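Local coordinates for protein carboxylesterase (Ferroplasma acidiphilum, PDB 3WJ2) that hydrolyses carboxylic esters as a carboxylesterase of the alpha/beta-hydrolase fold, adapted to work at low pH, at residues E114-P119 against F123-N128; D129-F134 against L167-G172; N215-N220 against P227-L232. One frame throughout, in Å; residues are numbered along the deposited sequence.

Contact 1. Residues E114-P119 against F123-N128; sequences EYRLAP and FPDAFN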
loop_
_atom_site.group_PDB
_atom_site.type_symbol
_atom_site.label_atom_id
_atom_site.label_comp_id
_atom_site.label_asym_id
_atom_site.label_seq_id
_atom_site.Cartn_x
_atom_site.Cartn_y
_atom_site.Cartn_z
ATOM N N GLU B 114 36.225 -8.956 -1.581
ATOM C CA GLU B 114 36.219 -8.553 -0.170
ATOM C C GLU B 114 36.618 -7.119 0.050
ATOM O O GLU B 114 37.810 -6.827 0.390
ATOM C CB GLU B 114 37.140 -9.436 0.732
ATOM C CG GLU B 114 36.398 -10.506 1.323
ATOM C CD GLU B 114 37.281 -11.407 2.192
ATOM O OE1 GLU B 114 38.476 -11.107 2.521
ATOM O OE2 GLU B 114 36.747 -12.483 2.425
ATOM N N TYR B 115 35.639 -6.204 0.016
ATOM C CA TYR B 115 35.931 -4.802 0.377
ATOM C C TYR B 115 36.083 -4.604 1.852
ATOM O O TYR B 115 35.763 -5.516 2.642
ATOM C CB TYR B 115 34.751 -3.924 -0.155
ATOM C CG TYR B 115 33.368 -4.350 0.397
ATOM C CD1 TYR B 115 32.898 -3.821 1.639
ATOM C CD2 TYR B 115 32.579 -5.308 -0.311
ATOM C CE1 TYR B 115 31.637 -4.235 2.083
ATOM C CE2 TYR B 115 31.287 -5.638 0.137
ATOM C CZ TYR B 115 30.882 -5.102 1.330
ATOM O OH TYR B 115 29.664 -5.418 1.910
ATOM N N ARG B 116 36.634 -3.467 2.233
ATOM C CA ARG B 116 36.986 -3.189 3.672
ATOM C C ARG B 116 35.690 -2.850 4.431
ATOM O O ARG B 116 34.752 -2.175 3.902
ATOM C CB ARG B 116 38.008 -2.084 3.753
ATOM C CG ARG B 116 39.375 -2.625 3.192
ATOM C CD ARG B 116 40.405 -1.470 3.088
ATOM N NE ARG B 116 39.913 -0.454 2.151
ATOM C CZ ARG B 116 40.423 0.762 1.966
ATOM N NH1 ARG B 116 41.488 1.072 2.765
ATOM N NH2 ARG B 116 39.905 1.629 1.099
ATOM N N LEU B 117 35.642 -3.283 5.691
ATOM C CA LEU B 117 34.435 -3.215 6.472
ATOM C C LEU B 117 34.541 -2.181 7.589
ATOM O O LEU B 117 35.591 -1.864 8.124
ATOM C CB LEU B 117 34.117 -4.615 7.114
ATOM C CG LEU B 117 33.980 -5.664 6.044
ATOM C CD1 LEU B 117 33.980 -7.095 6.799
ATOM C CD2 LEU B 117 32.693 -5.441 5.266
ATOM N N ALA B 118 33.359 -1.664 7.958
ATOM C CA ALA B 118 33.212 -0.641 8.988
ATOM C C ALA B 118 32.954 -1.330 10.327
ATOM O O ALA B 118 32.560 -2.532 10.362
ATOM C CB ALA B 118 31.961 0.185 8.635
ATOM N N PRO B 119 33.260 -0.611 11.443
ATOM C CA PRO B 119 33.701 0.787 11.550
ATOM C C PRO B 119 35.198 0.962 11.449
ATOM O O PRO B 119 35.650 2.134 11.452
ATOM C CB PRO B 119 33.252 1.178 13.002
ATOM C CG PRO B 119 33.432 -0.164 13.713
ATOM C CD PRO B 119 32.968 -1.214 12.756
ATOM N N PHE B 123 33.038 4.820 5.468
ATOM C CA PHE B 123 32.857 5.464 4.165
ATOM C C PHE B 123 33.853 6.566 4.016
ATOM O O PHE B 123 34.101 7.363 4.978
ATOM C CB PHE B 123 31.427 6.052 4.084
ATOM C CG PHE B 123 31.147 6.780 2.803
ATOM C CD1 PHE B 123 30.858 6.091 1.642
ATOM C CD2 PHE B 123 31.329 8.185 2.740
ATOM C CE1 PHE B 123 30.611 6.698 0.428
ATOM C CE2 PHE B 123 31.071 8.878 1.487
ATOM C CZ PHE B 123 30.743 8.177 0.345
ATOM N N PRO B 124 34.536 6.649 2.864
ATOM C CA PRO B 124 34.247 5.997 1.582
ATOM C C PRO B 124 35.103 4.764 1.295
ATOM O O PRO B 124 35.183 4.423 0.119
ATOM C CB PRO B 124 34.584 7.101 0.559
ATOM C CG PRO B 124 35.908 7.721 1.116
ATOM C CD PRO B 124 35.495 7.805 2.660
ATOM N N ASP B 125 35.681 4.084 2.316
ATOM C CA ASP B 125 36.600 2.998 1.966
ATOM C C ASP B 125 35.913 1.859 1.122
ATOM O O ASP B 125 36.447 1.479 0.112
ATOM C CB ASP B 125 37.278 2.379 3.238
ATOM C CG ASP B 125 38.247 3.395 3.925
ATOM O OD1 ASP B 125 38.516 4.481 3.329
ATOM O OD2 ASP B 125 38.727 3.116 5.060
ATOM N N ALA B 126 34.761 1.324 1.579
ATOM C CA ALA B 126 34.176 0.167 0.798
ATOM C C ALA B 126 33.811 0.679 -0.573
ATOM O O ALA B 126 33.894 -0.071 -1.545
ATOM C CB ALA B 126 32.918 -0.313 1.522
ATOM N N PHE B 127 33.245 1.886 -0.588
ATOM C CA PHE B 127 32.859 2.419 -1.900
ATOM C C PHE B 127 34.076 2.518 -2.848
ATOM O O PHE B 127 33.998 2.150 -4.022
ATOM C CB PHE B 127 32.201 3.825 -1.686
ATOM C CG PHE B 127 32.041 4.553 -2.973
ATOM C CD1 PHE B 127 31.092 4.190 -3.926
ATOM C CD2 PHE B 127 33.000 5.548 -3.284
ATOM C CE1 PHE B 127 31.035 4.864 -5.175
ATOM C CE2 PHE B 127 32.960 6.197 -4.546
ATOM C CZ PHE B 127 31.982 5.852 -5.500
ATOM N N ASN B 128 35.185 3.116 -2.362
ATOM C CA ASN B 128 36.377 3.207 -3.165
ATOM C C ASN B 128 36.914 1.809 -3.525
ATOM O O ASN B 128 37.424 1.627 -4.621
ATOM C CB ASN B 128 37.454 3.995 -2.388
ATOM C CG ASN B 128 37.154 5.505 -2.331
ATOM O OD1 ASN B 128 36.355 6.063 -3.154
ATOM N ND2 ASN B 128 37.803 6.185 -1.350
HETATM O O HOH W 1 34.138 0.820 4.462
#
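Tyr115 and Arg116 pack against Asp125 and Ala126 in a short loop-to-helix contact, where the chain leaving strand 109-113 folds back onto the first turn of helix 125-139. Two prolines preceded by cis peptide bonds, Pro119 and Pro124, shape the bend, and Pro124 is the N-cap. The methyl of Ala126 fills the inner angle: its CB lies 3.5 Å from Tyr115 CD1, obliquely to the ring, and also 3.5 Å from Arg116 O. The Tyr115 side chain, with CG lodged between the backbone N and the carbonyl carbon (chi1 57°), carries its ring past this methyl, and its hydroxyl is hydrogen-bonded to His83 O.

On the outer side the guanidinium of Arg116 lies flat over Asp125, its plane turned only 18° from that of the carboxylate. Asp125 CB sits over one face, 3.5 Å from Arg116 NH2. The salt bridge is long, 3.9 Å from Arg116 NH2 to Asp125 OD1, and none of the guanidinium N-H groups is aimed at that oxygen, which leaves charge attraction alone. The stronger partner of Arg116 is Asp129, which takes its NE in a salt bridge.

A water joins the backbones. It accepts from Ala126 N at 3.0 Å, thereby serving an N-H of the first helical turn, and lies 3.1 Å from Arg116 O. Helix 157-172 backs the contact through Leu161, which touches Tyr115 and Ala126, while Tyr217 of helix 207-217 packs on Ala126. Arg63 of strand 63-71 comes close to Arg116, and Asp129, salt-bridged to both, probably offsets their like charges.

Contact 2. Residues D129-F134 against L167-G172; sequences DAYDSF and LKCRDG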
loop_
_atom_site.group_PDB
_atom_site.type_symbol
_atom_site.label_atom_id
_atom_site.label_comp_id
_atom_site.label_asym_id
_atom_site.label_seq_id
_atom_site.Cartn_x
_atom_site.Cartn_y
_atom_site.Cartn_z
ATOM N N ASP B 129 36.759 0.838 -2.610
ATOM C CA ASP B 129 37.151 -0.511 -2.927
ATOM C C ASP B 129 36.330 -1.076 -4.104
ATOM O O ASP B 129 36.855 -1.775 -4.997
ATOM C CB ASP B 129 37.018 -1.399 -1.707
ATOM C CG ASP B 129 37.995 -1.084 -0.642
ATOM O OD1 ASP B 129 38.964 -0.303 -0.869
ATOM O OD2 ASP B 129 37.830 -1.589 0.492
ATOM N N ALA B 130 35.033 -0.868 -4.082
ATOM C CA ALA B 130 34.131 -1.321 -5.153
ATOM C C ALA B 130 34.470 -0.638 -6.496
ATOM O O ALA B 130 34.704 -1.307 -7.511
ATOM C CB ALA B 130 32.618 -1.148 -4.689
ATOM N N TYR B 131 34.579 0.711 -6.486
ATOM C CA TYR B 131 34.887 1.419 -7.711
ATOM C C TYR B 131 36.258 1.124 -8.241
ATOM O O TYR B 131 36.414 0.804 -9.455
ATOM C CB TYR B 131 34.798 2.889 -7.398
ATOM C CG TYR B 131 35.163 3.804 -8.586
ATOM C CD1 TYR B 131 34.197 4.156 -9.522
ATOM C CD2 TYR B 131 36.474 4.341 -8.711
ATOM C CE1 TYR B 131 34.492 5.040 -10.583
ATOM C CE2 TYR B 131 36.779 5.261 -9.781
ATOM C CZ TYR B 131 35.776 5.564 -10.686
ATOM O OH TYR B 131 36.002 6.452 -11.757
ATOM N N ASP B 132 37.231 1.126 -7.329
ATOM C CA ASP B 132 38.613 0.827 -7.747
ATOM C C ASP B 132 38.764 -0.619 -8.198
ATOM O O ASP B 132 39.502 -0.855 -9.196
ATOM C CB ASP B 132 39.603 1.160 -6.632
ATOM C CG ASP B 132 39.732 2.657 -6.399
ATOM O OD1 ASP B 132 39.395 3.540 -7.270
ATOM O OD2 ASP B 132 40.244 2.996 -5.316
ATOM N N SER B 133 38.064 -1.598 -7.553
ATOM C CA SER B 133 38.256 -2.975 -7.992
ATOM C C SER B 133 37.667 -3.195 -9.381
ATOM O O SER B 133 38.174 -3.976 -10.166
ATOM C CB SER B 133 37.757 -4.057 -6.967
ATOM O OG SER B 133 36.348 -3.863 -6.741
ATOM N N PHE B 134 36.504 -2.509 -9.701
ATOM C CA PHE B 134 35.910 -2.629 -11.000
ATOM C C PHE B 134 36.933 -2.138 -12.041
ATOM O O PHE B 134 37.143 -2.827 -13.026
ATOM C CB PHE B 134 34.564 -1.828 -11.056
ATOM C CG PHE B 134 34.110 -1.644 -12.489
ATOM C CD1 PHE B 134 33.699 -2.751 -13.243
ATOM C CD2 PHE B 134 34.263 -0.386 -13.127
ATOM C CE1 PHE B 134 33.360 -2.621 -14.626
ATOM C CE2 PHE B 134 33.935 -0.295 -14.504
ATOM C CZ PHE B 134 33.535 -1.404 -15.226
ATOM N N LEU B 167 27.251 5.170 -10.533
ATOM C CA LEU B 167 27.026 6.637 -10.551
ATOM C C LEU B 167 28.374 7.348 -10.695
ATOM O O LEU B 167 28.507 8.340 -11.440
ATOM C CB LEU B 167 26.440 7.102 -9.213
ATOM C CG LEU B 167 24.952 6.939 -9.140
ATOM C CD1 LEU B 167 24.488 7.244 -7.745
ATOM C CD2 LEU B 167 24.190 8.027 -10.147
ATOM N N LYS B 168 29.408 6.889 -9.993
ATOM C CA LYS B 168 30.719 7.594 -10.112
ATOM C C LYS B 168 31.356 7.369 -11.497
ATOM O O LYS B 168 32.019 8.308 -12.076
ATOM C CB LYS B 168 31.666 7.120 -8.975
ATOM C CG LYS B 168 33.026 7.883 -9.070
ATOM C CD LYS B 168 33.949 7.670 -7.887
ATOM C CE LYS B 168 35.406 8.191 -8.323
ATOM N NZ LYS B 168 36.170 8.160 -6.957
ATOM N N CYS B 169 31.233 6.182 -12.087
ATOM C CA CYS B 169 31.685 5.929 -13.485
ATOM C C CYS B 169 30.974 6.906 -14.388
ATOM O O CYS B 169 31.676 7.543 -15.234
ATOM C CB CYS B 169 31.357 4.485 -13.971
ATOM S SG CYS B 169 32.316 3.212 -13.094
ATOM N N ARG B 170 29.703 7.140 -14.124
ATOM C CA ARG B 170 28.921 8.016 -15.051
ATOM C C ARG B 170 29.452 9.420 -14.876
ATOM O O ARG B 170 29.766 10.143 -15.935
ATOM C CB ARG B 170 27.424 7.833 -14.705
ATOM C CG ARG B 170 26.397 8.469 -15.727
ATOM C CD ARG B 170 26.355 9.973 -15.555
ATOM N NE ARG B 170 26.148 10.460 -14.170
ATOM C CZ ARG B 170 24.999 10.394 -13.486
ATOM N NH1 ARG B 170 23.911 9.867 -14.072
ATOM N NH2 ARG B 170 24.933 10.869 -12.251
ATOM N N ASP B 171 29.599 9.825 -13.625
ATOM C CA ASP B 171 30.045 11.222 -13.337
ATOM C C ASP B 171 31.411 11.493 -13.915
ATOM O O ASP B 171 31.635 12.621 -14.474
ATOM C CB ASP B 171 30.051 11.446 -11.848
ATOM C CG ASP B 171 28.666 11.442 -11.251
ATOM O OD1 ASP B 171 27.672 11.654 -11.989
ATOM O OD2 ASP B 171 28.540 11.347 -10.009
ATOM N N GLY B 172 32.313 10.541 -13.832
ATOM C CA GLY B 172 33.698 10.750 -14.302
ATOM C C GLY B 172 33.923 10.478 -15.770
ATOM O O GLY B 172 35.082 10.566 -16.191
HETATM O O HOH W 2 34.766 8.663 -12.206
#
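Tyr131 and Lys168 meet where helices 125-139 and 157-172 cross at -64°. The helix axes stay 11.1 Å apart, and large side chains fill the interval. The packed part centres on the Tyr131 ring, which a CG anti to the backbone N (chi1 177°) directs at the other helix. The extended Lys168 chain runs across one face of it: Lys168 CG is 3.5 Å from Tyr131 CE1, and Lys168 CE makes a CH-pi contact 3.7 Å from the ring centroid. Deeper in, Cys169 SG touches the rings of both Tyr131 and Phe134 in oblique sulfur-aromatic contacts, 3.8 Å from Tyr131 CE1 and 4.1 Å from Phe134 CD2.

Toward the outside the contact is looser. Lys168 NZ ends 4.4 Å from the Tyr131 centroid, 25° off the ring normal, in a cation-pi interaction that leaves the ammonium near the rim of the ring. At the phenol end a water bridges the helices; it lies 2.6 Å from Tyr131 OH and donates to Lys168 O. Phe134 continues inward onto Leu80 and Tyr82 of strand 78-82. Paired helices layered on the central sheet in this way, the first lying in a crossover from strand 109-113 to strand 150-155, are characteristic of the alpha/beta-hydrolase fold.

Contact 3. Residues N215-N220 against P227-L232; sequences NMYSKN and PYFSPL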
loop_
_atom_site.group_PDB
_atom_site.type_symbol
_atom_site.label_atom_id
_atom_site.label_comp_id
_atom_site.label_asym_id
_atom_site.label_seq_id
_atom_site.Cartn_x
_atom_site.Cartn_y
_atom_site.Cartn_z
ATOM N N ASN B 215 25.283 4.108 11.232
ATOM C CA ASN B 215 26.194 4.870 12.067
ATOM C C ASN B 215 27.605 4.256 12.044
ATOM O O ASN B 215 28.571 5.020 12.192
ATOM C CB ASN B 215 25.688 4.938 13.508
ATOM C CG ASN B 215 24.479 5.901 13.683
ATOM O OD1 ASN B 215 24.177 6.741 12.832
ATOM N ND2 ASN B 215 23.765 5.724 14.781
ATOM N N MET B 216 27.745 2.923 11.931
ATOM C CA MET B 216 29.071 2.359 11.862
ATOM C C MET B 216 29.788 2.702 10.558
ATOM O O MET B 216 31.015 2.878 10.544
ATOM C CB MET B 216 29.123 0.820 12.025
ATOM C CG MET B 216 28.658 0.252 13.401
ATOM S SD MET B 216 29.761 0.862 14.720
ATOM C CE MET B 216 28.843 0.321 16.150
ATOM N N TYR B 217 29.043 2.806 9.471
ATOM C CA TYR B 217 29.655 3.046 8.155
ATOM C C TYR B 217 29.966 4.544 7.919
ATOM O O TYR B 217 30.994 4.878 7.333
ATOM C CB TYR B 217 28.685 2.550 7.061
ATOM C CG TYR B 217 29.181 2.586 5.608
ATOM C CD1 TYR B 217 30.488 2.186 5.259
ATOM C CD2 TYR B 217 28.300 3.039 4.599
ATOM C CE1 TYR B 217 30.925 2.193 3.850
ATOM C CE2 TYR B 217 28.771 3.063 3.215
ATOM C CZ TYR B 217 29.998 2.705 2.905
ATOM O OH TYR B 217 30.310 2.709 1.587
ATOM N N SER B 218 29.070 5.407 8.351
ATOM C CA SER B 218 29.280 6.843 8.069
ATOM C C SER B 218 30.365 7.335 8.994
ATOM O O SER B 218 30.516 6.806 10.134
ATOM C CB SER B 218 27.957 7.611 8.266
ATOM O OG SER B 218 27.555 7.614 9.682
ATOM N N LYS B 219 31.150 8.289 8.513
ATOM C CA LYS B 219 32.062 9.039 9.405
ATOM C C LYS B 219 31.277 10.038 10.281
ATOM O O LYS B 219 31.523 10.179 11.493
ATOM C CB LYS B 219 33.043 9.772 8.559
ATOM C CG LYS B 219 34.278 8.993 8.305
ATOM C CD LYS B 219 35.357 9.966 7.903
ATOM C CE LYS B 219 36.699 9.253 7.799
ATOM N NZ LYS B 219 37.183 8.599 9.072
ATOM N N ASN B 220 30.307 10.720 9.675
ATOM C CA ASN B 220 29.312 11.444 10.459
ATOM C C ASN B 220 27.930 11.214 9.839
ATOM O O ASN B 220 27.808 11.141 8.584
ATOM C CB ASN B 220 29.627 12.919 10.397
ATOM C CG ASN B 220 29.655 13.422 8.954
ATOM O OD1 ASN B 220 28.602 13.758 8.362
ATOM N ND2 ASN B 220 30.851 13.427 8.366
ATOM N N PRO B 227 25.950 11.260 -2.879
ATOM C CA PRO B 227 25.304 10.242 -3.704
ATOM C C PRO B 227 26.077 8.950 -3.721
ATOM O O PRO B 227 25.490 7.948 -4.100
ATOM C CB PRO B 227 25.329 10.816 -5.105
ATOM C CG PRO B 227 25.553 12.294 -4.946
ATOM C CD PRO B 227 26.381 12.420 -3.734
ATOM N N TYR B 228 27.360 8.959 -3.400
ATOM C CA TYR B 228 28.109 7.652 -3.406
ATOM C C TYR B 228 27.908 6.898 -2.125
ATOM O O TYR B 228 28.288 5.707 -2.035
ATOM C CB TYR B 228 29.614 7.921 -3.621
ATOM C CG TYR B 228 29.892 8.643 -4.995
ATOM C CD1 TYR B 228 28.926 8.633 -6.043
ATOM C CD2 TYR B 228 31.082 9.388 -5.194
ATOM C CE1 TYR B 228 29.154 9.303 -7.254
ATOM C CE2 TYR B 228 31.311 9.995 -6.416
ATOM C CZ TYR B 228 30.382 9.970 -7.417
ATOM O OH TYR B 228 30.658 10.687 -8.565
ATOM N N PHE B 229 27.310 7.530 -1.103
ATOM C CA PHE B 229 26.868 6.834 0.104
ATOM C C PHE B 229 25.405 6.432 -0.104
ATOM O O PHE B 229 25.000 5.320 0.205
ATOM C CB PHE B 229 26.927 7.746 1.393
ATOM C CG PHE B 229 26.551 7.029 2.686
ATOM C CD1 PHE B 229 27.520 6.717 3.598
ATOM C CD2 PHE B 229 25.228 6.509 2.924
ATOM C CE1 PHE B 229 27.210 6.061 4.848
ATOM C CE2 PHE B 229 24.921 5.850 4.150
ATOM C CZ PHE B 229 25.954 5.602 5.112
ATOM N N SER B 230 24.580 7.359 -0.638
ATOM C CA SER B 230 23.144 7.103 -0.840
ATOM C C SER B 230 22.806 7.497 -2.271
ATOM O O SER B 230 22.562 8.706 -2.580
ATOM C CB SER B 230 22.167 7.919 0.105
ATOM O OG SER B 230 22.314 7.541 1.523
ATOM N N PRO B 231 22.752 6.602 -3.230
ATOM C CA PRO B 231 22.506 6.898 -4.638
ATOM C C PRO B 231 21.199 7.656 -4.871
ATOM O O PRO B 231 21.073 8.346 -5.886
ATOM C CB PRO B 231 22.434 5.477 -5.296
ATOM C CG PRO B 231 23.490 4.735 -4.464
ATOM C CD PRO B 231 23.250 5.224 -3.006
ATOM N N LEU B 232 20.227 7.518 -3.959
ATOM C CA LEU B 232 18.969 8.204 -4.197
ATOM C C LEU B 232 19.162 9.700 -4.058
ATOM O O LEU B 232 18.242 10.415 -4.441
ATOM C CB LEU B 232 17.859 7.681 -3.224
ATOM C CG LEU B 232 17.175 6.534 -3.910
ATOM C CD1 LEU B 232 16.331 5.740 -2.825
ATOM C CD2 LEU B 232 16.202 6.980 -5.080
HETATM O O HOH W 3 28.515 3.393 -0.240
#
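The end of helix 207-217, a helix that probably belongs to the cap as in related esterases, meets the loop 227-232 returning toward core strand 243-248 through an aromatic pair, Tyr217 and Phe229. The rings are oblique, with planes at 37° and centroids 5.0 Å apart, and each side chain reaches past the other from its own side. Tyr217 CG stands opposite its backbone N (chi1 -175°), which sends the ring toward Phe229. Their approach is close: Tyr217 CD2 lies 3.2 Å from Phe229 CE1 and 3.5 Å from Phe229 CZ. Ser218, where the chain leaves the helix, adds its CB 3.8 Å from Phe229 CE1, while its OG turns back to bond Gly214 O.

The phenol extends the contact by way of a water lying in the plane of the Tyr217 ring. Tyr217 OH donates to it at 2.7 Å, and the water in turn donates a hydrogen bond to Tyr228 O at 2.9 Å. Replacing Tyr217 by an alanine would probably open a gap beside Phe229 CE1 and CZ and leave that water without its phenol donor.

Further aromatic rings adjoin the pair: Phe87 stacks on Tyr217, and Phe123 meets Phe229 edge-to-face. Helix 125-139 supports Tyr217 through Ala126 and Phe127, and helix 157-172 through Leu161.

From the N terminus, the three contacts follow one another in series, neither nesting nor crossing. Contact 1 closes the loop between strand 109-113 and helix 125-139. Contact 2 then spans 32 intervening residues, including strand 150-155, to join that same helix to helix 157-172. Contact 3 closes a short loop after helix 207-217, part of which is not modelled. In space they adjoin: Arg116 of contact 1 forms a salt bridge with Asp129 of contact 2. Probable hydrogen bonds link the loop before helix 125-139 to the end of helix 207-217, Phe123 N to Tyr217 O, and helix 157-172 to the loop that follows helix 207-217, Asp171 OD2 to Tyr228 OH.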